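Local coordinates for protein acidocalcisomal pyrophosphatase (Trypanosoma brucei brucei, PDB 5C5V) that probably hydrolyses inorganic diphosphate with magnesium as cofactor, as a PPase-family enzyme of the acidocalcisome that also carries an EF-hand region, at residues Glu206-Phe212 and Lys254-Lys258; Ser127-Asp131 and Trp330-Leu334. All blocks are in the same frame, centred on the assembly; numbering follows the deposited sequence.

Interaction 1: Glu206-Phe212 and Lys254-Lys258; sequences ESTEVLF and KMDWK. With MG (magnesium ion), chain E; MG (magnesium ion), chain D; 2PN (imidodiphosphoric acid), chain C.
Asp256 OD2 is held from two directions, close to where Glu206 reaches over from the loop. It binds the chain D magnesium ion at 2.0 Å. Lys258 NZ makes a salt bridge to the same Asp256 OD2 at 3.0 Å, weak as a hydrogen bond. The other oxygen, Asp256 OD1, binds the chain E magnesium ion at 2.0 Å. The carboxylate therefore bridges two metals, and this fixes its rotation. Both ions also share O5 of imidodiphosphoric acid. Asp219 and Asp224 complete the chain E site, and Asp251 completes the chain D site. Lys258 NZ also donates to Asp256 O, from above the carbonyl plane, to Asp224 and to a water on the chain D ion.

Across the contact, the Glu206 carboxylate lies at the edge of the Trp257 indole, the two planes only 19° apart. The bend at chi2 (-83°) lays it beside Trp257 CD1, which Glu206 OE2 approaches to 3.3 Å.

The rest is apolar. Met255 CG sits over one face of the Phe212 ring, 3.9 Å from its centroid, as a CH-pi contact. Met255 SD approaches the same ring obliquely, a Met-aromatic contact. Val210 CG1, from the loop itself, lies over the opposite face toward its rim. Met255 CE lies over the centre of the Trp257 indole, so one methionine serves both rings. Phe212 CE1 meets the indole edge, 3.7 Å from Trp257 NE1. Such a bridging aspartate between metals and a diphosphate analogue is typical of the active site of soluble PPase-family pyrophosphatases.

Interaction 2: Ser127-Asp131 and Trp330-Leu334; sequences SPWHD and WHNLL
Trp330 NE1 donates to His130 ND1 at 3.0 Å, the one clear hydrogen bond across the contact. It is nearly straight, with an N-H...acceptor angle of 168°, and lies close to the planes of both rings. His130 NE2 is bonded on its far side to Gly340 O. The ring thus accepts at ND1 and donates at NE2, which fixes its rotation and suggests a neutral imidazole. The indole nitrogen of Trp129 does not bond across; it donates to Thr204 O.

Within 127-131 the bonds gather at the helix start. Ser127 is the N-cap of the short, weakly bonded helix 128-131. Ser127 OG accepts from His130 N at 3.1 Å and more weakly from Trp129 N. Asp131 OD2 returns to Ser127 N at 2.7 Å, through its anti lone pair. This small capped helix packs its side chains on the C-terminal part of helix 316-336.

Trp129, His130 and Trp330 form an aromatic cluster. The Trp129 and Trp330 side chains run alongside each other in opposite senses, their five-membered rings meeting obliquely with planes at 52°. Trp129 NE1 is nearest to Trp330 CD1, at 3.8 Å. The His130 and Trp330 rings meet at their rims, neither over the other's face. CG anti to the backbone N (chi1 168°) swings the Trp330 indole toward the small helix, where Trp330 CZ2 lies 3.6 Å from His130 O.

Leucine methyls fill in around the rings. Leu334 CD1 stands over the centre of one His130 face, 4.3 Å from the ring centroid, a CH-pi contact. Leu334 CD2 comes closer, 3.7 Å from His130 ND1. Trp129 CB covers the other face. Leu333 CD2 meets the six-membered ring of Trp129 obliquely, 3.7 Å from Trp129 CH2.

Overall arrangement
Interactions 1 and 2 are both largely buried. Their centres are 16 Å apart and their nearest atoms about 5 Å, without touching. Interaction 1 is nested within the loop of chain closed by interaction 2. Helix 316-336 is common ground: it supplies 330-334 to interaction 2, and its Tyr318, Val322 and Met329 pack on side chains from interaction 1. Interaction 1 joins a loop to strand 254-263; between its segments it is mostly apolar and aromatic, with a carboxylate at an indole edge, and the metals sit on the strand side. Interaction 2 joins two helices without metal, by an indole-imidazole bond and ring packing. The second subunit reaches each neighbourhood, at Val210 and at His331 and Asn332.

Interaction 1: Glu206-Phe212 and Lys254-Lys258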
loop_
_atom_site.group_PDB
_atom_site.type_symbol
_atom_site.label_atom_id
_atom_site.label_comp_id
_atom_site.label_asym_id
_atom_site.label_seq_id
_atom_site.Cartn_x
_atom_site.Cartn_y
_atom_site.Cartn_z
ATOM N N GLU A 206 18.254 29.950 -0.869
ATOM C CA GLU A 206 19.553 29.660 -1.474
ATOM C C GLU A 206 20.351 30.959 -1.547
ATOM O O GLU A 206 20.326 31.670 -2.555
ATOM C CB GLU A 206 19.392 29.037 -2.863
ATOM C CG GLU A 206 18.600 27.736 -2.870
ATOM C CD GLU A 206 19.446 26.517 -2.527
ATOM O OE1 GLU A 206 20.468 26.662 -1.827
ATOM O OE2 GLU A 206 19.089 25.399 -2.967
ATOM N N SER A 207 21.051 31.253 -0.457
ATOM C CA SER A 207 21.718 32.534 -0.260
ATOM C C SER A 207 22.677 32.932 -1.381
ATOM O O SER A 207 23.519 32.144 -1.811
ATOM C CB SER A 207 22.490 32.508 1.059
ATOM O OG SER A 207 23.204 33.707 1.225
ATOM N N THR A 208 22.558 34.180 -1.813
ATOM C CA THR A 208 23.475 34.754 -2.779
ATOM C C THR A 208 24.782 35.198 -2.117
ATOM O O THR A 208 25.677 35.704 -2.784
ATOM C CB THR A 208 22.842 35.954 -3.493
ATOM O OG1 THR A 208 22.544 36.986 -2.541
ATOM C CG2 THR A 208 21.573 35.530 -4.209
ATOM N N GLU A 209 24.889 35.037 -0.805
ATOM C CA GLU A 209 26.084 35.459 -0.089
ATOM C C GLU A 209 26.919 34.259 0.349
ATOM O O GLU A 209 27.978 34.422 0.950
ATOM C CB GLU A 209 25.721 36.304 1.150
ATOM C CG GLU A 209 24.783 37.482 0.900
ATOM C CD GLU A 209 24.520 38.302 2.178
ATOM N N VAL A 210 26.428 33.056 0.082
ATOM C CA VAL A 210 27.122 31.855 0.528
ATOM C C VAL A 210 27.817 31.140 -0.628
ATOM O O VAL A 210 27.198 30.838 -1.655
ATOM C CB VAL A 210 26.145 30.862 1.226
ATOM C CG1 VAL A 210 26.798 29.505 1.416
ATOM C CG2 VAL A 210 25.687 31.422 2.578
ATOM N N LEU A 211 29.098 30.842 -0.440
ATOM C CA LEU A 211 29.844 30.072 -1.424
ATOM C C LEU A 211 29.724 28.602 -1.087
ATOM O O LEU A 211 30.370 28.110 -0.163
ATOM C CB LEU A 211 31.321 30.476 -1.464
ATOM C CG LEU A 211 32.079 29.805 -2.617
ATOM C CD1 LEU A 211 31.539 30.256 -3.976
ATOM C CD2 LEU A 211 33.585 29.996 -2.516
ATOM N N PHE A 212 28.864 27.908 -1.814
ATOM C CA PHE A 212 28.666 26.488 -1.601
ATOM C C PHE A 212 29.919 25.714 -2.021
ATOM O O PHE A 212 30.758 26.239 -2.756
ATOM C CB PHE A 212 27.428 26.016 -2.368
ATOM C CG PHE A 212 26.146 26.588 -1.827
ATOM C CD1 PHE A 212 25.374 25.872 -0.929
ATOM C CD2 PHE A 212 25.753 27.874 -2.165
ATOM C CE1 PHE A 212 24.212 26.412 -0.412
ATOM C CE2 PHE A 212 24.590 28.412 -1.664
ATOM C CZ PHE A 212 23.818 27.688 -0.779
ATOM N N LYS A 254 24.424 28.919 -10.458
ATOM C CA LYS A 254 23.972 29.075 -9.073
ATOM C C LYS A 254 23.668 27.712 -8.442
ATOM O O LYS A 254 23.185 26.811 -9.121
ATOM C CB LYS A 254 22.699 29.929 -8.987
ATOM C CG LYS A 254 22.581 31.104 -9.935
ATOM C CD LYS A 254 23.577 32.197 -9.709
ATOM C CE LYS A 254 23.321 33.299 -10.732
ATOM N NZ LYS A 254 21.891 33.740 -10.716
ATOM N N MET A 255 23.929 27.565 -7.144
ATOM C CA MET A 255 23.566 26.341 -6.426
ATOM C C MET A 255 22.045 26.209 -6.399
ATOM O O MET A 255 21.325 27.149 -6.075
ATOM C CB MET A 255 24.124 26.330 -5.003
ATOM C CG MET A 255 24.217 24.943 -4.381
ATOM S SD MET A 255 25.524 23.929 -5.131
ATOM C CE MET A 255 24.617 22.421 -5.487
ATOM N N ASP A 256 21.548 25.042 -6.772
ATOM C CA ASP A 256 20.119 24.876 -6.967
ATOM C C ASP A 256 19.704 23.468 -6.577
ATOM O O ASP A 256 19.141 22.727 -7.388
ATOM C CB ASP A 256 19.763 25.189 -8.416
ATOM C CG ASP A 256 18.337 25.624 -8.581
ATOM O OD1 ASP A 256 17.691 25.970 -7.561
ATOM O OD2 ASP A 256 17.859 25.638 -9.740
ATOM N N TRP A 257 20.005 23.114 -5.325
ATOM C CA TRP A 257 19.668 21.816 -4.758
ATOM C C TRP A 257 18.265 21.406 -5.116
ATOM O O TRP A 257 17.350 22.223 -5.090
ATOM C CB TRP A 257 19.779 21.820 -3.231
ATOM C CG TRP A 257 21.115 22.148 -2.670
ATOM C CD1 TRP A 257 21.482 23.314 -2.066
ATOM C CD2 TRP A 257 22.265 21.293 -2.623
ATOM N NE1 TRP A 257 22.792 23.245 -1.652
ATOM C CE2 TRP A 257 23.296 22.014 -1.978
ATOM C CE3 TRP A 257 22.525 19.990 -3.062
ATOM C CZ2 TRP A 257 24.561 21.479 -1.760
ATOM C CZ3 TRP A 257 23.782 19.458 -2.848
ATOM C CH2 TRP A 257 24.786 20.201 -2.201
ATOM N N LYS A 258 18.101 20.127 -5.431
ATOM C CA LYS A 258 16.782 19.560 -5.685
ATOM C C LYS A 258 16.531 18.442 -4.696
ATOM O O LYS A 258 17.079 17.345 -4.836
ATOM C CB LYS A 258 16.677 19.054 -7.125
ATOM C CG LYS A 258 16.765 20.149 -8.182
ATOM C CD LYS A 258 15.471 20.934 -8.285
ATOM C CE LYS A 258 15.569 22.014 -9.347
ATOM N NZ LYS A 258 16.509 23.092 -8.947
HETATM MG MG MG E . 15.864 26.856 -7.664
HETATM MG MG MG D . 16.669 26.501 -11.086
HETATM P P1 2PN C . 13.974 27.369 -12.725
HETATM O O1 2PN C . 13.422 28.802 -12.944
HETATM O O2 2PN C . 15.511 27.464 -12.528
HETATM O O3 2PN C . 13.557 26.476 -13.927
HETATM N N1 2PN C . 13.259 26.720 -11.407
HETATM P P2 2PN C . 13.542 27.193 -9.864
HETATM O O4 2PN C . 13.336 28.743 -9.711
HETATM O O5 2PN C . 14.989 26.859 -9.557
HETATM O O6 2PN C . 12.639 26.487 -8.951
HETATM O O HOH W 1 15.691 24.723 -11.557
HETATM O O HOH W 2 17.476 28.523 -10.595
HETATM O O HOH W 3 16.099 27.165 -5.484
HETATM O O HOH W 4 14.450 28.148 -7.442
#

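Interaction 2: Ser127-Asp131 and Trp330-Leu334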
loop_
_atom_site.group_PDB
_atom_site.type_symbol
_atom_site.label_atom_id
_atom_site.label_comp_id
_atom_site.label_asym_id
_atom_site.label_seq_id
_atom_site.Cartn_x
_atom_site.Cartn_y
_atom_site.Cartn_z
ATOM N N SER A 127 2.715 35.143 4.338
ATOM C CA SER A 127 3.588 34.717 3.257
ATOM C C SER A 127 3.786 33.209 3.290
ATOM O O SER A 127 4.175 32.668 4.316
ATOM C CB SER A 127 4.938 35.418 3.346
ATOM O OG SER A 127 5.860 34.771 2.483
ATOM N N PRO A 128 3.517 32.523 2.167
ATOM C CA PRO A 128 3.760 31.077 2.143
ATOM C C PRO A 128 5.232 30.777 2.404
ATOM O O PRO A 128 5.578 29.763 2.984
ATOM C CB PRO A 128 3.371 30.683 0.718
ATOM C CG PRO A 128 3.580 31.913 -0.071
ATOM C CD PRO A 128 3.150 33.033 0.837
ATOM N N TRP A 129 6.095 31.687 1.979
ATOM C CA TRP A 129 7.528 31.578 2.204
ATOM C C TRP A 129 7.911 31.766 3.680
ATOM O O TRP A 129 8.600 30.932 4.263
ATOM C CB TRP A 129 8.235 32.613 1.333
ATOM C CG TRP A 129 9.721 32.532 1.306
ATOM C CD1 TRP A 129 10.502 31.502 1.742
ATOM C CD2 TRP A 129 10.615 33.533 0.802
ATOM N NE1 TRP A 129 11.832 31.795 1.535
ATOM C CE2 TRP A 129 11.928 33.042 0.970
ATOM C CE3 TRP A 129 10.432 34.797 0.232
ATOM C CZ2 TRP A 129 13.053 33.777 0.590
ATOM C CZ3 TRP A 129 11.545 35.523 -0.139
ATOM C CH2 TRP A 129 12.840 35.007 0.035
ATOM N N HIS A 130 7.462 32.855 4.298
ATOM C CA HIS A 130 7.950 33.165 5.638
ATOM C C HIS A 130 7.104 32.574 6.748
ATOM O O HIS A 130 7.622 32.261 7.804
ATOM C CB HIS A 130 8.057 34.677 5.833
ATOM C CG HIS A 130 8.854 35.354 4.764
ATOM N ND1 HIS A 130 10.121 34.943 4.418
ATOM C CD2 HIS A 130 8.557 36.400 3.958
ATOM C CE1 HIS A 130 10.575 35.709 3.440
ATOM N NE2 HIS A 130 9.645 36.594 3.140
ATOM N N ASP A 131 5.809 32.422 6.522
ATOM C CA ASP A 131 4.911 32.152 7.636
ATOM C C ASP A 131 4.462 30.695 7.782
ATOM O O ASP A 131 3.958 30.316 8.839
ATOM C CB ASP A 131 3.705 33.069 7.527
ATOM C CG ASP A 131 4.092 34.518 7.686
ATOM O OD1 ASP A 131 4.715 34.843 8.715
ATOM O OD2 ASP A 131 3.819 35.316 6.770
ATOM N N TRP A 330 17.865 31.684 5.715
ATOM C CA TRP A 330 16.566 32.343 5.705
ATOM C C TRP A 330 16.377 33.177 6.982
ATOM O O TRP A 330 15.814 34.253 6.927
ATOM C CB TRP A 330 15.423 31.328 5.555
ATOM C CG TRP A 330 14.055 31.935 5.837
ATOM C CD1 TRP A 330 13.268 32.633 4.966
ATOM C CD2 TRP A 330 13.347 31.916 7.082
ATOM N NE1 TRP A 330 12.111 33.042 5.590
ATOM C CE2 TRP A 330 12.132 32.612 6.888
ATOM C CE3 TRP A 330 13.610 31.361 8.336
ATOM C CZ2 TRP A 330 11.181 32.764 7.899
ATOM C CZ3 TRP A 330 12.657 31.525 9.345
ATOM C CH2 TRP A 330 11.463 32.216 9.115
ATOM N N HIS A 331 16.850 32.672 8.122
ATOM C CA HIS A 331 16.788 33.424 9.378
ATOM C C HIS A 331 17.593 34.701 9.225
ATOM O O HIS A 331 17.160 35.768 9.660
ATOM C CB HIS A 331 17.332 32.614 10.566
ATOM C CG HIS A 331 16.320 31.710 11.210
ATOM N ND1 HIS A 331 15.320 32.171 12.036
ATOM C CD2 HIS A 331 16.170 30.366 11.156
ATOM C CE1 HIS A 331 14.584 31.154 12.452
ATOM N NE2 HIS A 331 15.084 30.048 11.940
ATOM N N ASN A 332 18.766 34.596 8.605
ATOM C CA ASN A 332 19.618 35.768 8.409
ATOM C C ASN A 332 18.964 36.769 7.468
ATOM O O ASN A 332 19.077 37.987 7.650
ATOM C CB ASN A 332 21.001 35.372 7.879
ATOM C CG ASN A 332 21.969 36.551 7.833
ATOM O OD1 ASN A 332 22.223 37.120 6.770
ATOM N ND2 ASN A 332 22.509 36.917 8.985
ATOM N N LEU A 333 18.278 36.254 6.458
ATOM C CA LEU A 333 17.636 37.116 5.487
ATOM C C LEU A 333 16.482 37.905 6.110
ATOM O O LEU A 333 16.433 39.137 6.012
ATOM C CB LEU A 333 17.135 36.297 4.299
ATOM C CG LEU A 333 16.302 37.064 3.273
ATOM C CD1 LEU A 333 17.200 37.850 2.336
ATOM C CD2 LEU A 333 15.399 36.125 2.492
ATOM N N LEU A 334 15.561 37.188 6.752
ATOM C CA LEU A 334 14.322 37.789 7.243
ATOM C C LEU A 334 14.465 38.433 8.616
ATOM O O LEU A 334 14.101 39.597 8.789
ATOM C CB LEU A 334 13.189 36.749 7.283
ATOM C CG LEU A 334 11.826 37.280 7.760
ATOM C CD1 LEU A 334 11.285 38.381 6.865
ATOM C CD2 LEU A 334 10.811 36.156 7.859
#